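Local structure of BlEst2 (Bacillus licheniformis, 6WPX) at residues G150-D155 with E236-L241; L156-W161 with A175-Q180; V222-N225 with E229-G232; S341-A346 with G352-A357. The protein probably hydrolyses ester bonds as a lipase of the alpha/beta-hydrolase type, with a C-terminal domain that has autoinhibitory effects. One frame throughout, in Å; residues are numbered along the deposited sequence.

Contact 1 of 4, residues G150-D155 with E236-L241; sequences GSQLAD and EKNARL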
# COMPACT_ATOMS: atom_id res chain seq x y z
N GLY A 150 5.11 4.71 2.09
CA GLY A 150 3.91 4.14 2.65
C GLY A 150 2.92 3.60 1.65
O GLY A 150 3.03 3.82 0.44
N SER A 151 1.93 2.90 2.18
CA SER A 151 0.88 2.27 1.42
C SER A 151 -0.48 2.93 1.72
O SER A 151 -0.90 2.94 2.88
CB SER A 151 0.84 0.79 1.76
OG SER A 151 -0.36 0.24 1.24
N GLN A 152 -1.15 3.45 0.67
CA GLN A 152 -2.50 4.04 0.82
C GLN A 152 -3.51 2.93 1.16
O GLN A 152 -4.55 3.20 1.76
CB GLN A 152 -2.94 4.83 -0.42
CG GLN A 152 -2.06 6.07 -0.73
CD GLN A 152 -0.95 5.73 -1.72
OE1 GLN A 152 -0.48 4.58 -1.82
NE2 GLN A 152 -0.50 6.74 -2.47
N LEU A 153 -3.18 1.68 0.82
CA LEU A 153 -4.00 0.52 1.17
C LEU A 153 -3.87 0.23 2.67
O LEU A 153 -4.85 -0.16 3.30
CB LEU A 153 -3.61 -0.68 0.32
CG LEU A 153 -4.06 -0.58 -1.16
CD1 LEU A 153 -3.38 -1.67 -2.00
CD2 LEU A 153 -5.61 -0.69 -1.26
N ALA A 154 -2.65 0.45 3.25
CA ALA A 154 -2.49 0.32 4.69
C ALA A 154 -3.28 1.45 5.37
O ALA A 154 -3.92 1.19 6.38
CB ALA A 154 -1.01 0.38 5.09
N ASP A 155 -3.29 2.68 4.78
CA ASP A 155 -4.07 3.80 5.32
C ASP A 155 -5.53 3.42 5.35
O ASP A 155 -6.22 3.70 6.33
CB ASP A 155 -3.92 5.07 4.47
CG ASP A 155 -2.53 5.62 4.47
OD1 ASP A 155 -1.71 5.15 5.28
OD2 ASP A 155 -2.27 6.56 3.70
N GLU A 236 3.95 4.06 -7.91
CA GLU A 236 5.30 4.29 -8.40
C GLU A 236 5.97 5.41 -7.56
O GLU A 236 7.12 5.27 -7.15
CB GLU A 236 5.25 4.64 -9.91
CG GLU A 236 6.59 5.08 -10.49
CD GLU A 236 6.95 6.55 -10.36
OE1 GLU A 236 8.15 6.88 -10.43
OE2 GLU A 236 6.03 7.38 -10.17
N LYS A 237 5.24 6.52 -7.30
CA LYS A 237 5.80 7.62 -6.50
C LYS A 237 6.19 7.17 -5.08
O LYS A 237 7.21 7.62 -4.56
CB LYS A 237 4.86 8.84 -6.47
CG LYS A 237 4.87 9.63 -7.79
CD LYS A 237 6.18 10.45 -7.99
CE LYS A 237 6.55 10.60 -9.44
NZ LYS A 237 7.93 11.11 -9.61
N ASN A 238 5.40 6.26 -4.47
CA ASN A 238 5.72 5.81 -3.12
C ASN A 238 6.76 4.71 -3.09
O ASN A 238 7.22 4.37 -2.01
CB ASN A 238 4.44 5.40 -2.37
CG ASN A 238 3.57 6.57 -1.98
OD1 ASN A 238 3.71 7.68 -2.50
ND2 ASN A 238 2.70 6.38 -1.02
N ALA A 239 7.18 4.19 -4.26
CA ALA A 239 8.22 3.15 -4.37
C ALA A 239 9.63 3.74 -4.53
O ALA A 239 10.61 2.99 -4.65
CB ALA A 239 7.90 2.21 -5.53
N ARG A 240 9.73 5.08 -4.50
CA ARG A 240 11.00 5.79 -4.75
C ARG A 240 11.66 6.36 -3.51
O ARG A 240 10.98 6.54 -2.48
CB ARG A 240 10.78 6.94 -5.77
CG ARG A 240 10.08 6.55 -7.05
CD ARG A 240 10.67 5.27 -7.65
NE ARG A 240 10.16 5.03 -8.98
CZ ARG A 240 10.68 4.17 -9.84
NH1 ARG A 240 11.75 3.45 -9.51
NH2 ARG A 240 10.13 4.01 -11.04
N LEU A 241 12.97 6.65 -3.62
CA LEU A 241 13.77 7.33 -2.61
C LEU A 241 14.42 8.56 -3.29
O LEU A 241 14.86 8.45 -4.45
CB LEU A 241 14.84 6.43 -1.98
CG LEU A 241 14.35 5.29 -1.07
CD1 LEU A 241 15.48 4.32 -0.78
CD2 LEU A 241 13.79 5.85 0.23
O HOH W 1 1.32 7.93 -4.31
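Asn238 meets Gly150 just before helix 152-157, tying the loop that leads to strand 245-246 to the start of a helix in the alpha/beta-hydrolase part of the chain. One direct hydrogen bond crosses the contact, from Asn238 ND2 to Gly150 O at 3.0 Å. It is fairly straight (160° at the hydrogen) and leaves in the plane of the amide, but it reaches the oxygen from above the carbonyl plane. With CG set beside its own backbone N (chi1 -71°), the Asn238 amide extends toward the glycine. Gly150 suits its place because any CB would jam against the preceding carbonyl.

Water adds a second link: it accepts from Gln152 NE2 at 2.8 Å and donates, weakly, to Asn238 OD1. The two amides approach from opposite directions with nearly parallel planes. A leucine in place of Asn238 would probably leave the buried Gly150 O without this donor and the water without one of its partners.

Two further polar groups stay within their own segments. Arg240 NE forms a salt bridge with Glu236 OE1 at 3.1 Å, and Ser151, the N-cap residue, accepts from Ala154 N through OG at 3.1 Å.

Contact 2 of 4, residues L156-W161 with A175-Q180; sequences LAYSNW and AVYSLQ
Tyr158, just past the end of helix 152-157, pushes its ring against helix 174-178 and the turn after it, and nearly all the close packing gathers round that ring. Val176 CG1 touches the ring edge, 3.6 Å from Tyr158 CE1. Tyr177 turns its own edge toward the Tyr158 face, the planes 77° apart and CD2 of Tyr177 3.5 Å from CE2 of Tyr158. The Gln180 amide lies stacked over the same face, its OE1 3.3 Å from Tyr158 CB. A hydrogen bond from Gln180 NE2 to Tyr177 O, 2.9 Å long and on a lone pair, holds that amide flat. Tyrosine suits this place: one face takes amide and ring edge, its rim meets Val176, and its hydroxyl takes part in a weak hydrogen bond with Asn173 N.

The looser part lies on either side of Tyr158 in sequence. No hydrogen bond joins the two segments, and Ala157 points its methyl across but stays short of touching. Farther along, Asn160 and the partly exposed Trp161 turn to strands 407-417 and 445-456 instead. An offset edge-to-face tyrosine pair with a stacked amide thus joins the turn after helix 152-157 to helix 174-178, beside the C-terminal beta sheet.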
# COMPACT_ATOMS: atom_id res chain seq x y z
N LEU A 156 -5.99 2.77 4.26
CA LEU A 156 -7.36 2.28 4.14
C LEU A 156 -7.68 1.25 5.21
O LEU A 156 -8.71 1.39 5.88
CB LEU A 156 -7.63 1.71 2.72
CG LEU A 156 -9.00 1.05 2.50
CD1 LEU A 156 -10.16 2.07 2.62
CD2 LEU A 156 -9.05 0.34 1.13
N ALA A 157 -6.80 0.23 5.40
CA ALA A 157 -6.97 -0.83 6.39
C ALA A 157 -7.13 -0.30 7.83
O ALA A 157 -7.79 -0.92 8.65
CB ALA A 157 -5.78 -1.77 6.35
N TYR A 158 -6.44 0.81 8.15
CA TYR A 158 -6.46 1.41 9.47
C TYR A 158 -7.54 2.50 9.63
O TYR A 158 -7.64 3.12 10.69
CB TYR A 158 -5.07 1.95 9.81
CG TYR A 158 -4.20 0.85 10.34
CD1 TYR A 158 -3.58 -0.05 9.47
CD2 TYR A 158 -4.07 0.62 11.71
CE1 TYR A 158 -2.84 -1.13 9.95
CE2 TYR A 158 -3.34 -0.46 12.20
CZ TYR A 158 -2.72 -1.33 11.31
OH TYR A 158 -1.98 -2.38 11.78
N SER A 159 -8.37 2.69 8.62
CA SER A 159 -9.41 3.73 8.65
C SER A 159 -10.69 3.26 9.31
O SER A 159 -10.89 2.06 9.51
CB SER A 159 -9.66 4.29 7.26
OG SER A 159 -10.40 3.37 6.47
N ASN A 160 -11.54 4.21 9.73
CA ASN A 160 -12.79 3.91 10.42
C ASN A 160 -13.68 2.92 9.69
O ASN A 160 -14.10 1.96 10.32
CB ASN A 160 -13.57 5.21 10.73
CG ASN A 160 -12.93 5.98 11.85
OD1 ASN A 160 -11.84 6.53 11.69
ND2 ASN A 160 -13.55 6.00 13.01
N TRP A 161 -13.98 3.14 8.41
CA TRP A 161 -14.89 2.22 7.70
C TRP A 161 -14.36 0.80 7.59
O TRP A 161 -15.15 -0.12 7.55
CB TRP A 161 -15.31 2.74 6.32
CG TRP A 161 -16.16 3.98 6.33
CD1 TRP A 161 -15.89 5.17 5.71
CD2 TRP A 161 -17.46 4.13 6.93
NE1 TRP A 161 -16.91 6.06 5.92
CE2 TRP A 161 -17.89 5.45 6.68
CE3 TRP A 161 -18.28 3.29 7.71
CZ2 TRP A 161 -19.11 5.94 7.14
CZ3 TRP A 161 -19.48 3.79 8.18
CH2 TRP A 161 -19.88 5.10 7.89
N ALA A 175 3.55 -4.67 11.43
CA ALA A 175 4.07 -4.52 10.06
C ALA A 175 3.17 -3.67 9.20
O ALA A 175 3.65 -2.69 8.66
CB ALA A 175 4.33 -5.87 9.41
N VAL A 176 1.86 -3.99 9.13
CA VAL A 176 0.87 -3.22 8.35
C VAL A 176 0.76 -1.79 8.87
O VAL A 176 0.71 -0.85 8.08
CB VAL A 176 -0.52 -3.94 8.26
CG1 VAL A 176 -1.48 -3.16 7.34
CG2 VAL A 176 -0.37 -5.38 7.75
N TYR A 177 0.73 -1.63 10.20
CA TYR A 177 0.68 -0.35 10.90
C TYR A 177 1.84 0.53 10.45
O TYR A 177 1.63 1.73 10.24
CB TYR A 177 0.83 -0.60 12.41
CG TYR A 177 0.69 0.62 13.28
CD1 TYR A 177 1.81 1.36 13.66
CD2 TYR A 177 -0.54 0.99 13.79
CE1 TYR A 177 1.69 2.45 14.53
CE2 TYR A 177 -0.67 2.08 14.64
CZ TYR A 177 0.44 2.80 15.02
OH TYR A 177 0.25 3.84 15.89
N SER A 178 3.07 -0.05 10.38
CA SER A 178 4.28 0.70 10.01
C SER A 178 4.26 1.13 8.54
O SER A 178 5.07 1.97 8.17
CB SER A 178 5.54 -0.09 10.33
OG SER A 178 5.76 -1.16 9.42
N LEU A 179 3.35 0.58 7.73
CA LEU A 179 3.21 0.90 6.31
C LEU A 179 2.27 2.09 6.03
O LEU A 179 2.21 2.54 4.88
CB LEU A 179 2.78 -0.34 5.51
CG LEU A 179 3.82 -1.48 5.45
CD1 LEU A 179 3.22 -2.69 4.78
CD2 LEU A 179 5.07 -1.04 4.72
N GLN A 180 1.56 2.60 7.05
CA GLN A 180 0.69 3.78 6.86
C GLN A 180 1.56 4.94 6.35
O GLN A 180 2.72 5.08 6.76
CB GLN A 180 0.01 4.18 8.17
CG GLN A 180 -1.02 3.16 8.61
CD GLN A 180 -1.53 3.46 9.99
OE1 GLN A 180 -2.59 4.09 10.17
NE2 GLN A 180 -0.82 2.98 11.00

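Contact 3 of 4, residues V222-N225 with E229-G232; sequences VYLN and ENDG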
# COMPACT_ATOMS: atom_id res chain seq x y z
N VAL A 222 -7.03 -0.57 -9.04
CA VAL A 222 -8.01 0.49 -9.32
C VAL A 222 -8.15 1.42 -8.11
O VAL A 222 -8.38 2.60 -8.30
CB VAL A 222 -9.38 -0.01 -9.87
CG1 VAL A 222 -9.19 -0.82 -11.16
CG2 VAL A 222 -10.12 -0.83 -8.84
N TYR A 223 -7.96 0.91 -6.89
CA TYR A 223 -7.94 1.76 -5.70
C TYR A 223 -6.74 2.72 -5.81
O TYR A 223 -6.89 3.93 -5.70
CB TYR A 223 -7.85 0.95 -4.41
CG TYR A 223 -8.08 1.82 -3.19
CD1 TYR A 223 -9.37 2.16 -2.78
CD2 TYR A 223 -7.01 2.39 -2.51
CE1 TYR A 223 -9.58 3.02 -1.71
CE2 TYR A 223 -7.21 3.22 -1.41
CZ TYR A 223 -8.49 3.55 -1.03
OH TYR A 223 -8.65 4.38 0.04
N LEU A 224 -5.56 2.16 -6.05
CA LEU A 224 -4.35 2.99 -6.13
C LEU A 224 -4.30 3.86 -7.39
O LEU A 224 -3.63 4.88 -7.36
CB LEU A 224 -3.09 2.14 -5.97
CG LEU A 224 -2.90 1.46 -4.63
CD1 LEU A 224 -1.66 0.62 -4.65
CD2 LEU A 224 -2.83 2.47 -3.46
N ASN A 225 -5.08 3.52 -8.44
CA ASN A 225 -5.21 4.34 -9.66
C ASN A 225 -5.76 5.73 -9.30
O ASN A 225 -5.53 6.66 -10.05
CB ASN A 225 -6.16 3.69 -10.67
CG ASN A 225 -5.46 2.74 -11.60
OD1 ASN A 225 -4.25 2.59 -11.55
ND2 ASN A 225 -6.22 2.05 -12.40
N GLU A 229 0.05 5.84 -11.09
CA GLU A 229 0.61 4.58 -11.59
C GLU A 229 1.03 3.70 -10.41
O GLU A 229 1.57 4.19 -9.42
CB GLU A 229 1.82 4.84 -12.52
CG GLU A 229 1.47 5.57 -13.82
CD GLU A 229 0.29 5.09 -14.64
OE1 GLU A 229 -0.76 5.77 -14.58
OE2 GLU A 229 0.40 4.07 -15.36
N ASN A 230 0.72 2.41 -10.48
CA ASN A 230 0.97 1.54 -9.36
C ASN A 230 1.06 0.11 -9.83
O ASN A 230 0.71 -0.18 -10.97
CB ASN A 230 -0.18 1.75 -8.31
CG ASN A 230 -1.49 1.19 -8.76
OD1 ASN A 230 -1.76 0.01 -8.56
ND2 ASN A 230 -2.30 2.00 -9.43
N ASP A 231 1.49 -0.79 -8.96
CA ASP A 231 1.64 -2.20 -9.33
C ASP A 231 0.53 -3.08 -8.67
O ASP A 231 0.70 -4.29 -8.56
CB ASP A 231 3.04 -2.72 -8.94
CG ASP A 231 3.29 -2.81 -7.44
OD1 ASP A 231 2.36 -2.53 -6.65
OD2 ASP A 231 4.39 -3.20 -7.05
N GLY A 232 -0.55 -2.44 -8.21
CA GLY A 232 -1.64 -3.14 -7.53
C GLY A 232 -1.49 -3.09 -6.01
O GLY A 232 -2.47 -3.32 -5.30
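The Asn230 amide carries the contact: Leu224 CB sits squarely over one of its faces, 3.4 Å from Asn230 CG, while the Asn225 amide stands off its ND2 with the two planes 64° apart. Asn230 to Gly232 form an Asx turn, in which Asn230 OD1 accepts from the backbone N of Gly232 at 2.8 Å, and it folds back against the end of helix 218-224. Placing CG between the backbone N and the carbonyl carbon, the crowded position (chi1 71°), carries the amide to the leucine side and OD1 to Gly232 N.

Each end of the amide has its own work. ND2 gives a weak bond to Asn225 OD1, 2.9 Å away but bent to 123° at the hydrogen, and stronger ones to Gly221 O in the helix and to Gly228 O in the connecting loop. Asparagine suits the site because one short side chain both accepts from the turn and donates to the helix end. A valine in place of Asn230 would probably leave Gly221 O and Gly232 N without these partners and free the turn to shift away from the helix.

Leu224 supplies apolar cover without competing for those bonds. Gly232 has backbone angles at which a CB would strike the preceding carbonyl. The turn also presents Asp231, whose OD2 is bonded to His254 ND1, consistent with the acid-histidine pair of alpha/beta hydrolases. Past the amide, Leu224 CD1 comes to 4.0 Å from the backbone C of Gly232.

Contact 4 of 4, residues S341-A346 with G352-A357; sequences SIAKTA and GFVHSA
Ser341 opens the pairing opposite Ser356: its backbone N donates to Ser356 O at 2.8 Å, its O accepts from Ser356 N at 2.9 Å, and its OG adds a weak bond to the same Ser356 O. The small hydroxyl can do this because it lies between the backbone N and the carbonyl carbon (chi1 62°). Across the strand, Ser356 OG is taken by His317 ND1 of the next strand.

Ile342 faces His355 in a non-hydrogen-bonded pair, on the other side of the sheet. Its CG1 lies anti to the backbone N (chi1 -178°), which carries CD1 out almost exactly over the centre of the imidazole ring, 3.6 Å from the centroid and 11° off the normal, a CH-pi contact. The two side chains run alongside each other.

Ala343 returns to the face of the serines and pairs with Val354 through two backbone bonds, Ala343 N to Val354 O and Val354 N to Ala343 O, 3.0 and 2.9 Å. Its small methyl comes only loosely to Val354 CG1; Val354 also touches Phe219 of helix 218-224.

Lys344 and Phe353 start out diverging, yet their chains run side by side and CG of Lys344 rests 3.9 Å from CE2 of Phe353.

Thr345 then donates from N to Gly352 O at 3.0 Å. Its CG2 packs on Val354, and its OG1 is hydrogen-bonded to Phe349 O inside the connecting loop. Together these pairs form an antiparallel beta hairpin, with 341-344 as one edge strand of a five-stranded antiparallel sheet.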
# COMPACT_ATOMS: atom_id res chain seq x y z
N SER A 341 -17.09 -10.02 -10.45
CA SER A 341 -16.06 -11.03 -10.41
C SER A 341 -15.71 -11.21 -8.93
O SER A 341 -15.99 -10.32 -8.13
CB SER A 341 -14.83 -10.55 -11.17
OG SER A 341 -14.32 -9.38 -10.55
N ILE A 342 -15.11 -12.34 -8.58
CA ILE A 342 -14.65 -12.61 -7.22
C ILE A 342 -13.13 -12.83 -7.28
O ILE A 342 -12.62 -13.41 -8.25
CB ILE A 342 -15.45 -13.77 -6.54
CG1 ILE A 342 -15.01 -14.04 -5.08
CG2 ILE A 342 -15.41 -15.06 -7.37
CD1 ILE A 342 -15.36 -13.02 -4.03
N ALA A 343 -12.41 -12.30 -6.30
CA ALA A 343 -10.97 -12.48 -6.22
C ALA A 343 -10.55 -12.44 -4.77
O ALA A 343 -11.28 -11.90 -3.93
CB ALA A 343 -10.24 -11.41 -7.03
N LYS A 344 -9.39 -13.04 -4.45
CA LYS A 344 -8.88 -12.95 -3.10
C LYS A 344 -8.29 -11.54 -2.99
O LYS A 344 -7.91 -10.95 -4.00
CB LYS A 344 -7.73 -13.97 -2.90
CG LYS A 344 -8.16 -15.42 -2.81
CD LYS A 344 -6.96 -16.28 -2.47
CE LYS A 344 -7.31 -17.74 -2.40
NZ LYS A 344 -6.13 -18.56 -2.02
N THR A 345 -8.21 -10.99 -1.78
CA THR A 345 -7.54 -9.70 -1.62
C THR A 345 -6.06 -10.02 -1.40
O THR A 345 -5.72 -11.18 -1.18
CB THR A 345 -8.19 -8.82 -0.56
OG1 THR A 345 -8.49 -9.62 0.56
CG2 THR A 345 -9.46 -8.17 -1.06
N ALA A 346 -5.19 -9.04 -1.46
CA ALA A 346 -3.76 -9.37 -1.35
C ALA A 346 -3.06 -8.40 -0.41
O ALA A 346 -3.69 -7.46 0.03
CB ALA A 346 -3.19 -9.30 -2.72
N GLY A 352 -8.78 -12.00 2.78
CA GLY A 352 -10.16 -11.66 2.47
C GLY A 352 -10.52 -11.89 1.02
O GLY A 352 -9.74 -12.48 0.26
N PHE A 353 -11.70 -11.43 0.64
CA PHE A 353 -12.25 -11.56 -0.70
C PHE A 353 -12.83 -10.25 -1.14
O PHE A 353 -13.20 -9.42 -0.31
CB PHE A 353 -13.33 -12.67 -0.74
CG PHE A 353 -12.76 -14.02 -0.38
CD1 PHE A 353 -12.72 -14.44 0.94
CD2 PHE A 353 -12.17 -14.83 -1.35
CE1 PHE A 353 -12.14 -15.68 1.28
CE2 PHE A 353 -11.60 -16.06 -1.00
CZ PHE A 353 -11.61 -16.48 0.30
N VAL A 354 -12.91 -10.07 -2.44
CA VAL A 354 -13.48 -8.88 -3.04
C VAL A 354 -14.30 -9.25 -4.25
O VAL A 354 -13.86 -10.02 -5.10
CB VAL A 354 -12.43 -7.73 -3.31
CG1 VAL A 354 -11.38 -8.12 -4.36
CG2 VAL A 354 -13.12 -6.41 -3.67
N HIS A 355 -15.52 -8.74 -4.28
CA HIS A 355 -16.42 -8.86 -5.42
C HIS A 355 -16.28 -7.53 -6.13
O HIS A 355 -16.50 -6.48 -5.50
CB HIS A 355 -17.87 -9.04 -4.97
CG HIS A 355 -18.09 -10.21 -4.07
ND1 HIS A 355 -18.63 -11.39 -4.54
CD2 HIS A 355 -17.89 -10.32 -2.74
CE1 HIS A 355 -18.74 -12.18 -3.49
NE2 HIS A 355 -18.29 -11.59 -2.38
N SER A 356 -15.91 -7.55 -7.41
CA SER A 356 -15.73 -6.31 -8.14
C SER A 356 -16.51 -6.23 -9.41
O SER A 356 -16.83 -7.25 -10.04
CB SER A 356 -14.26 -6.06 -8.46
OG SER A 356 -13.50 -6.01 -7.27
N ALA A 357 -16.79 -4.99 -9.82
CA ALA A 357 -17.47 -4.68 -11.07
C ALA A 357 -16.96 -3.33 -11.56
O ALA A 357 -16.50 -2.51 -10.77
CB ALA A 357 -18.99 -4.64 -10.88

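How the contacts relate
Contacts 1, 2 and 3 cluster about helix 152-157. Contacts 1 and 2 share that helix, their centres about 12 Å apart, and are joined by a backbone hydrogen bond between Ser151 and Leu179; the centre of contact 3 lies about 10 Å from that of contact 1, and the two meet where Leu153 packs on Tyr223. Along the chain, contacts 2 and 3 both fall between the two segments of contact 1, contact 2 first. Contact 4 comes last, its centre 15 to 21 Å from those of the others and touching none of them. Helix 218-224 bridges the gap, since it carries the first segment of contact 3 and also meets the hairpin sheet. The hydrolase part and the later beta sheets are therefore packed together through these helices.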